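Local coordinates for peroxisomal acyl-CoA oxidase 1A (PDB 2FON), which binds FAD and probably catalyses the first, oxidative step of peroxisomal fatty acid beta-oxidation, passing electrons from acyl-CoA to oxygen, at residues 208-213 with 218-223; 123-128 with 143-148; 391-396 with 450-455. All coordinates share one frame; numbering follows the deposited sequence.

The three contacts follow one another along the chain, and none nests in or crosses another. Interaction 2 comes first from the N terminus. It brings helix 118-132 together with the end of helix 135-146, closing a mostly helical excursion in the N-terminal region. Interaction 1 closes the short turn between strands 204-213 and 216-226 in the middle beta domain. These two contacts touch, where Y208 OH packs on A128 CB. Interaction 3 closes the longest loop, pairing helices 389-417 and 446-462 in the C-alpha1 helical region. It does not touch the others: its nearest atoms lie about 15 Å from interaction 1 and about 14 Å from interaction 2.

Interaction 1 (208-213 with 218-223); sequences YARLIT and YGVNGF
The ring of Y208 lies with one face over G222. The CA of G222 sits 3.9 Å from the ring centroid, a CH-pi contact. V220 CG1 comes to the ring edge and is 3.9 Å from Y208 CB. The CG of Y208 stands beside its backbone N, opposite the carbonyl carbon (chi1 -68°), and this swings the ring over the glycine. A side chain at G222 would point to this same face.

Backbone bonds pair the strands. A209 N donates to N221 O at 3.0 Å, and N221 N returns a bond to A209 O at 2.8 Å. Further on, L211 N donates to G219 O at 3.0 Å. N221 ND2 reaches the same oxygen from the other side of its carbonyl plane, so G219 O is gripped from two opposite faces. Y218 N donates to L211 O at 3.0 Å, and the CG2 of T213 packs on Y218 CD1 at 3.8 Å. The F223 ring turns its edge to A209 O and L211 CB.

Outer partners fix the polar ends. R210 crosses V220 and carries its guanidinium to the carbonyls of Q166 and L168, with a salt bridge to D217. Y208 OH bonds to Q132 OE1, and its ring meets Y154, an FAD-binding residue. An alanine in place of Y208 would probably leave Q132 without its hydroxyl mate and open a gap over G222 and beside Y154.

The two short segments run at 128°, antiparallel with strong twist. This is a beta hairpin of the middle beta domain of the acyl-CoA dehydrogenase fold, placed beside the FAD site.

Interaction 2 (123-128 with 143-148); sequences GMFIPA and PLAYKM
A145 O takes a hydrogen bond from H121 NE2 of helix 118-132 and a weak one from M148 N at 3.1 Å, while A145 CB meets F125 and I126. M148 has left the helix with positive phi, and the end forms a Schellman motif.

The side chains between the segments are apolar at their points of contact. I126 is the central one. Its CG1 stands opposite the carbonyl carbon (chi1 -65°) and the chain runs on extended, which brings CD1 to A145 CB at 3.8 Å. The same CD1 reaches Y146 CE2 at 3.5 Å, meeting that ring obliquely. I126 CG2 lies near the hydroxyl end of the ring. F125 comes edge-on, its CE2 3.9 Å from A145 CB, which lies in the ring plane. Outside the segments, Y146 also packs on W122 and K130, and F125 on I150 and V206.

Van der Waals contact therefore joins these two segments, while the H121 bond to A145 O supplies a polar tie between the same two helices.

Interaction 3 (391-396 with 450-455); sequences EAHACT and QLQVAR
Helices 389-417 and 446-462 come together at A394 and V453, whose CA atoms are 5.0 Å apart. The small side chain of A394 probably helps the helices come this close.

V453 meets backbone rather than side chain. Its CG2 is 3.2 Å from A394 O. With CG1 opposite the backbone N (chi1 175°), CG2 is the branch left facing that oxygen. V453 also packs on A397, about one turn past A394 on helix 389-417.

The polar link lies to one side, between H393 and Q452. H393 NE2 points to Q452 OE1 at 3.5 Å, a weak hydrogen bond, though nearly straight at 162°. The oxygen lies in the plane of the imidazole, at its edge. The amide of Q452 is turned 57° from that plane. Q452 bends at chi2, which helps bring its OE1 round to the ring. H393 is exposed, and its side chain also touches R304 of helix 297-328. Long, weak and made by an exposed residue, this bond probably adds little to the A394 and V453 packing.

L451, next to Q452, touches the bound FAD, so helix 446-462 also lines the cofactor pocket.

Other helices cover the two segments. C395, T396 and A392 pack on helix 347-380, and T396 also on R304. Q450, L451 and A454 pack on helix 535-558, while R455 forms a salt bridge with E528. The contact thus joins two helices of the C-alpha1 bundle, with helix 347-380 behind the first and helix 535-558 against the second.

Interaction 1 (208-213 with 218-223)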
loop_
_atom_site.group_PDB
_atom_site.type_symbol
_atom_site.label_atom_id
_atom_site.label_comp_id
_atom_site.label_asym_id
_atom_site.label_seq_id
_atom_site.Cartn_x
_atom_site.Cartn_y
_atom_site.Cartn_z
ATOM N N TYR B 208 17.626 3.625 -26.561
ATOM C CA TYR B 208 18.661 4.525 -25.988
ATOM C C TYR B 208 20.022 3.819 -25.727
ATOM O O TYR B 208 20.068 2.743 -25.170
ATOM C CB TYR B 208 18.078 5.304 -24.784
ATOM C CG TYR B 208 17.055 6.237 -25.341
ATOM C CD1 TYR B 208 15.720 5.838 -25.511
ATOM C CD2 TYR B 208 17.448 7.469 -25.868
ATOM C CE1 TYR B 208 14.797 6.701 -26.131
ATOM C CE2 TYR B 208 16.554 8.314 -26.473
ATOM C CZ TYR B 208 15.243 7.936 -26.608
ATOM O OH TYR B 208 14.393 8.830 -27.232
ATOM N N ALA B 209 21.108 4.418 -26.181
ATOM C CA ALA B 209 22.451 3.849 -26.048
ATOM C C ALA B 209 23.491 4.958 -26.116
ATOM O O ALA B 209 23.207 6.089 -26.560
ATOM C CB ALA B 209 22.712 2.837 -27.144
ATOM N N ARG B 210 24.698 4.652 -25.673
ATOM C CA ARG B 210 25.725 5.675 -25.662
ATOM C C ARG B 210 26.280 5.702 -27.067
ATOM O O ARG B 210 26.734 4.675 -27.563
ATOM C CB ARG B 210 26.863 5.375 -24.680
ATOM C CG ARG B 210 26.503 4.750 -23.338
ATOM C CD ARG B 210 27.736 4.811 -22.383
ATOM N NE ARG B 210 27.967 6.224 -22.072
ATOM C CZ ARG B 210 27.198 6.946 -21.254
ATOM N NH1 ARG B 210 26.194 6.369 -20.593
ATOM N NH2 ARG B 210 27.436 8.245 -21.085
ATOM N N LEU B 211 26.256 6.860 -27.706
ATOM C CA LEU B 211 26.871 7.011 -29.010
ATOM C C LEU B 211 28.423 7.059 -28.926
ATOM O O LEU B 211 28.994 7.945 -28.264
ATOM C CB LEU B 211 26.286 8.233 -29.759
ATOM C CG LEU B 211 26.926 8.638 -31.084
ATOM C CD1 LEU B 211 26.885 7.541 -32.134
ATOM C CD2 LEU B 211 26.237 9.862 -31.609
ATOM N N ILE B 212 29.068 6.091 -29.580
ATOM C CA ILE B 212 30.513 6.032 -29.720
ATOM C C ILE B 212 30.872 6.227 -31.213
ATOM O O ILE B 212 30.554 5.399 -32.083
ATOM C CB ILE B 212 31.079 4.646 -29.251
ATOM C CG1 ILE B 212 30.594 4.261 -27.832
ATOM C CG2 ILE B 212 32.609 4.577 -29.423
ATOM C CD1 ILE B 212 30.782 5.343 -26.806
ATOM N N THR B 213 31.517 7.340 -31.511
ATOM C CA THR B 213 31.923 7.632 -32.862
ATOM C C THR B 213 33.142 8.526 -32.747
ATOM O O THR B 213 33.256 9.291 -31.783
ATOM C CB THR B 213 30.778 8.259 -33.744
ATOM O OG1 THR B 213 31.261 8.490 -35.064
ATOM C CG2 THR B 213 30.302 9.576 -33.224
ATOM N N TYR B 218 29.819 10.441 -26.908
ATOM C CA TYR B 218 29.025 11.661 -27.019
ATOM C C TYR B 218 27.713 11.539 -26.225
ATOM O O TYR B 218 26.801 12.350 -26.378
ATOM C CB TYR B 218 28.756 12.011 -28.497
ATOM C CG TYR B 218 29.971 12.492 -29.227
ATOM C CD1 TYR B 218 30.753 11.618 -30.003
ATOM C CD2 TYR B 218 30.372 13.825 -29.126
ATOM C CE1 TYR B 218 31.896 12.070 -30.657
ATOM C CE2 TYR B 218 31.513 14.285 -29.773
ATOM C CZ TYR B 218 32.280 13.417 -30.536
ATOM O OH TYR B 218 33.429 13.926 -31.188
ATOM N N GLY B 219 27.615 10.518 -25.384
ATOM C CA GLY B 219 26.430 10.366 -24.527
ATOM C C GLY B 219 25.184 9.709 -25.136
ATOM O O GLY B 219 25.170 9.299 -26.288
ATOM N N VAL B 220 24.121 9.631 -24.352
ATOM C CA VAL B 220 22.986 8.816 -24.738
ATOM C C VAL B 220 22.121 9.352 -25.922
ATOM O O VAL B 220 21.773 10.525 -25.961
ATOM C CB VAL B 220 22.155 8.528 -23.517
ATOM C CG1 VAL B 220 20.855 7.917 -23.915
ATOM C CG2 VAL B 220 22.936 7.612 -22.574
ATOM N N ASN B 221 21.830 8.485 -26.901
ATOM C CA ASN B 221 20.884 8.838 -27.946
ATOM C C ASN B 221 19.901 7.769 -28.315
ATOM O O ASN B 221 19.995 6.644 -27.872
ATOM C CB ASN B 221 21.608 9.225 -29.194
ATOM C CG ASN B 221 22.235 10.559 -29.089
ATOM O OD1 ASN B 221 21.768 11.529 -29.677
ATOM N ND2 ASN B 221 23.314 10.631 -28.333
ATOM N N GLY B 222 18.941 8.136 -29.151
ATOM C CA GLY B 222 17.836 7.241 -29.494
ATOM C C GLY B 222 18.100 6.634 -30.844
ATOM O O GLY B 222 18.439 7.355 -31.764
ATOM N N PHE B 223 17.945 5.322 -30.964
ATOM C CA PHE B 223 18.092 4.663 -32.243
ATOM C C PHE B 223 16.870 3.841 -32.570
ATOM O O PHE B 223 16.338 3.128 -31.715
ATOM C CB PHE B 223 19.308 3.771 -32.213
ATOM C CG PHE B 223 20.548 4.501 -31.873
ATOM C CD1 PHE B 223 20.792 4.906 -30.570
ATOM C CD2 PHE B 223 21.462 4.827 -32.857
ATOM C CE1 PHE B 223 21.946 5.598 -30.256
ATOM C CE2 PHE B 223 22.623 5.515 -32.571
ATOM C CZ PHE B 223 22.874 5.910 -31.277
#

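Interaction 2 (123-128 with 143-148)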
loop_
_atom_site.group_PDB
_atom_site.type_symbol
_atom_site.label_atom_id
_atom_site.label_comp_id
_atom_site.label_asym_id
_atom_site.label_seq_id
_atom_site.Cartn_x
_atom_site.Cartn_y
_atom_site.Cartn_z
ATOM N N GLY B 123 2.047 6.119 -26.927
ATOM C CA GLY B 123 2.352 6.892 -25.757
ATOM C C GLY B 123 3.789 7.294 -25.671
ATOM O O GLY B 123 4.061 8.337 -25.119
ATOM N N MET B 124 4.722 6.484 -26.196
ATOM C CA MET B 124 6.159 6.800 -26.083
ATOM C C MET B 124 6.934 6.679 -27.407
ATOM O O MET B 124 7.772 7.532 -27.698
ATOM C CB MET B 124 6.841 5.935 -25.023
ATOM C CG MET B 124 6.427 6.195 -23.572
ATOM S SD MET B 124 7.160 7.652 -22.733
ATOM C CE MET B 124 8.812 7.089 -22.281
ATOM N N PHE B 125 6.660 5.629 -28.197
ATOM C CA PHE B 125 7.380 5.351 -29.440
ATOM C C PHE B 125 7.126 6.448 -30.452
ATOM O O PHE B 125 8.054 7.007 -31.002
ATOM C CB PHE B 125 6.973 3.977 -29.987
ATOM C CG PHE B 125 7.547 3.631 -31.347
ATOM C CD1 PHE B 125 8.862 3.177 -31.475
ATOM C CD2 PHE B 125 6.749 3.700 -32.495
ATOM C CE1 PHE B 125 9.396 2.803 -32.719
ATOM C CE2 PHE B 125 7.271 3.355 -33.760
ATOM C CZ PHE B 125 8.608 2.906 -33.869
ATOM N N ILE B 126 5.874 6.784 -30.715
ATOM C CA ILE B 126 5.619 7.885 -31.591
ATOM C C ILE B 126 6.142 9.211 -31.015
ATOM O O ILE B 126 6.849 9.934 -31.719
ATOM C CB ILE B 126 4.175 7.984 -31.884
ATOM C CG1 ILE B 126 3.762 6.733 -32.664
ATOM C CG2 ILE B 126 3.891 9.326 -32.607
ATOM C CD1 ILE B 126 2.461 6.870 -33.475
ATOM N N PRO B 127 5.767 9.576 -29.768
ATOM C CA PRO B 127 6.359 10.842 -29.264
ATOM C C PRO B 127 7.883 10.967 -29.331
ATOM O O PRO B 127 8.404 12.069 -29.543
ATOM C CB PRO B 127 5.797 10.975 -27.844
ATOM C CG PRO B 127 4.459 10.256 -27.955
ATOM C CD PRO B 127 4.743 9.056 -28.844
ATOM N N ALA B 128 8.588 9.862 -29.239
ATOM C CA ALA B 128 10.053 9.940 -29.341
ATOM C C ALA B 128 10.523 10.264 -30.752
ATOM O O ALA B 128 11.463 11.052 -30.948
ATOM C CB ALA B 128 10.735 8.658 -28.823
ATOM N N PRO B 143 4.262 7.776 -40.813
ATOM C CA PRO B 143 3.101 7.176 -41.487
ATOM C C PRO B 143 3.011 5.668 -41.146
ATOM O O PRO B 143 1.902 5.168 -40.876
ATOM C CB PRO B 143 3.379 7.435 -42.982
ATOM C CG PRO B 143 4.224 8.628 -42.994
ATOM C CD PRO B 143 5.159 8.410 -41.799
ATOM N N LEU B 144 4.148 4.974 -41.088
ATOM C CA LEU B 144 4.140 3.556 -40.739
ATOM C C LEU B 144 3.505 3.291 -39.370
ATOM O O LEU B 144 2.584 2.490 -39.242
ATOM C CB LEU B 144 5.572 3.000 -40.766
ATOM C CG LEU B 144 6.295 2.941 -42.138
ATOM C CD1 LEU B 144 7.670 2.317 -42.009
ATOM C CD2 LEU B 144 5.429 2.228 -43.244
ATOM N N ALA B 145 4.006 3.969 -38.337
ATOM C CA ALA B 145 3.464 3.864 -36.976
ATOM C C ALA B 145 1.993 4.295 -36.858
ATOM O O ALA B 145 1.277 3.706 -36.066
ATOM C CB ALA B 145 4.317 4.656 -36.018
ATOM N N TYR B 146 1.568 5.326 -37.607
ATOM C CA TYR B 146 0.174 5.803 -37.565
ATOM C C TYR B 146 -0.827 4.781 -38.041
ATOM O O TYR B 146 -1.940 4.698 -37.496
ATOM C CB TYR B 146 -0.054 7.116 -38.303
ATOM C CG TYR B 146 0.478 8.317 -37.582
ATOM C CD1 TYR B 146 0.830 9.492 -38.267
ATOM C CD2 TYR B 146 0.672 8.275 -36.235
ATOM C CE1 TYR B 146 1.350 10.612 -37.586
ATOM C CE2 TYR B 146 1.183 9.355 -35.540
ATOM C CZ TYR B 146 1.528 10.521 -36.200
ATOM O OH TYR B 146 2.020 11.560 -35.416
ATOM N N LYS B 147 -0.429 3.988 -39.038
ATOM C CA LYS B 147 -1.268 2.871 -39.512
ATOM C C LYS B 147 -0.877 1.553 -38.895
ATOM O O LYS B 147 -1.405 0.514 -39.277
ATOM C CB LYS B 147 -1.230 2.722 -41.026
ATOM C CG LYS B 147 -1.767 3.892 -41.750
ATOM C CD LYS B 147 -1.323 3.829 -43.171
ATOM C CE LYS B 147 -0.778 5.160 -43.657
ATOM N NZ LYS B 147 -0.439 4.994 -45.120
ATOM N N MET B 148 0.083 1.570 -37.982
ATOM C CA MET B 148 0.474 0.338 -37.346
ATOM C C MET B 148 0.901 -0.684 -38.337
ATOM O O MET B 148 0.607 -1.844 -38.139
ATOM C CB MET B 148 -0.671 -0.269 -36.512
ATOM C CG MET B 148 -1.173 0.641 -35.392
ATOM S SD MET B 148 -2.045 -0.200 -34.067
ATOM C CE MET B 148 -0.603 -0.920 -33.310
#

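Interaction 3 (391-396 with 450-455)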
loop_
_atom_site.group_PDB
_atom_site.type_symbol
_atom_site.label_atom_id
_atom_site.label_comp_id
_atom_site.label_asym_id
_atom_site.label_seq_id
_atom_site.Cartn_x
_atom_site.Cartn_y
_atom_site.Cartn_z
ATOM N N GLU B 391 12.120 26.639 -13.634
ATOM C CA GLU B 391 10.868 26.677 -12.890
ATOM C C GLU B 391 9.851 25.729 -13.481
ATOM O O GLU B 391 9.215 25.049 -12.746
ATOM C CB GLU B 391 10.303 28.096 -12.823
ATOM C CG GLU B 391 8.998 28.244 -12.008
ATOM C CD GLU B 391 7.731 28.423 -12.878
ATOM O OE1 GLU B 391 7.828 28.963 -14.029
ATOM O OE2 GLU B 391 6.635 28.041 -12.386
ATOM N N ALA B 392 9.689 25.679 -14.799
ATOM C CA ALA B 392 8.723 24.760 -15.405
ATOM C C ALA B 392 9.101 23.324 -15.091
ATOM O O ALA B 392 8.226 22.544 -14.659
ATOM C CB ALA B 392 8.627 24.967 -16.878
ATOM N N HIS B 393 10.392 22.987 -15.261
ATOM C CA HIS B 393 10.900 21.651 -14.949
ATOM C C HIS B 393 10.647 21.271 -13.485
ATOM O O HIS B 393 10.010 20.253 -13.206
ATOM C CB HIS B 393 12.392 21.472 -15.305
ATOM C CG HIS B 393 12.957 20.142 -14.873
ATOM N ND1 HIS B 393 13.509 19.238 -15.764
ATOM C CD2 HIS B 393 13.031 19.551 -13.647
ATOM C CE1 HIS B 393 13.890 18.150 -15.108
ATOM N NE2 HIS B 393 13.617 18.317 -13.821
ATOM N N ALA B 394 11.136 22.073 -12.551
ATOM C CA ALA B 394 10.916 21.776 -11.138
ATOM C C ALA B 394 9.413 21.641 -10.751
ATOM O O ALA B 394 9.003 20.747 -10.019
ATOM C CB ALA B 394 11.587 22.823 -10.280
ATOM N N CYS B 395 8.607 22.561 -11.232
ATOM C CA CYS B 395 7.203 22.557 -10.991
ATOM C C CYS B 395 6.567 21.233 -11.472
ATOM O O CYS B 395 5.751 20.606 -10.732
ATOM C CB CYS B 395 6.612 23.785 -11.691
ATOM S SG CYS B 395 4.829 23.906 -11.723
ATOM N N THR B 396 6.931 20.785 -12.677
ATOM C CA THR B 396 6.372 19.532 -13.115
ATOM C C THR B 396 6.978 18.338 -12.392
ATOM O O THR B 396 6.269 17.386 -12.084
ATOM C CB THR B 396 6.370 19.331 -14.633
ATOM O OG1 THR B 396 7.621 19.724 -15.195
ATOM C CG2 THR B 396 5.312 20.162 -15.283
ATOM N N GLN B 450 11.976 14.618 -6.259
ATOM C CA GLN B 450 11.878 15.698 -5.288
ATOM C C GLN B 450 13.234 16.213 -4.848
ATOM O O GLN B 450 13.307 17.311 -4.358
ATOM C CB GLN B 450 10.917 15.406 -4.148
ATOM C CG GLN B 450 9.501 15.191 -4.646
ATOM C CD GLN B 450 8.564 16.347 -4.348
ATOM O OE1 GLN B 450 9.000 17.390 -3.868
ATOM N NE2 GLN B 450 7.264 16.178 -4.640
ATOM N N LEU B 451 14.319 15.488 -5.088
ATOM C CA LEU B 451 15.600 16.102 -4.803
ATOM C C LEU B 451 15.877 17.112 -5.891
ATOM O O LEU B 451 16.446 18.159 -5.620
ATOM C CB LEU B 451 16.714 15.084 -4.696
ATOM C CG LEU B 451 16.726 14.070 -3.520
ATOM C CD1 LEU B 451 17.588 12.858 -3.879
ATOM C CD2 LEU B 451 17.252 14.695 -2.268
ATOM N N GLN B 452 15.455 16.844 -7.132
ATOM C CA GLN B 452 15.534 17.888 -8.184
ATOM C C GLN B 452 14.781 19.133 -7.791
ATOM O O GLN B 452 15.303 20.238 -7.953
ATOM C CB GLN B 452 15.000 17.411 -9.508
ATOM C CG GLN B 452 16.083 16.839 -10.321
ATOM C CD GLN B 452 15.648 15.611 -11.081
ATOM O OE1 GLN B 452 14.682 15.641 -11.851
ATOM N NE2 GLN B 452 16.366 14.520 -10.878
ATOM N N VAL B 453 13.559 18.982 -7.276
ATOM C CA VAL B 453 12.819 20.161 -6.842
ATOM C C VAL B 453 13.620 20.963 -5.808
ATOM O O VAL B 453 13.835 22.139 -5.977
ATOM C CB VAL B 453 11.366 19.821 -6.404
ATOM C CG1 VAL B 453 10.689 21.063 -5.850
ATOM C CG2 VAL B 453 10.558 19.233 -7.603
ATOM N N ALA B 454 14.135 20.282 -4.791
ATOM C CA ALA B 454 14.993 20.858 -3.739
ATOM C C ALA B 454 16.137 21.704 -4.246
ATOM O O ALA B 454 16.256 22.888 -3.828
ATOM C CB ALA B 454 15.551 19.777 -2.866
ATOM N N ARG B 455 16.982 21.099 -5.096
ATOM C CA ARG B 455 18.128 21.777 -5.729
ATOM C C ARG B 455 17.745 23.076 -6.370
ATOM O O ARG B 455 18.539 24.019 -6.361
ATOM C CB ARG B 455 18.724 20.931 -6.831
ATOM C CG ARG B 455 20.035 20.267 -6.497
ATOM C CD ARG B 455 20.470 19.258 -7.593
ATOM N NE ARG B 455 21.473 18.362 -7.018
ATOM C CZ ARG B 455 22.711 18.755 -6.745
ATOM N NH1 ARG B 455 23.094 20.001 -7.032
ATOM N NH2 ARG B 455 23.560 17.921 -6.176
#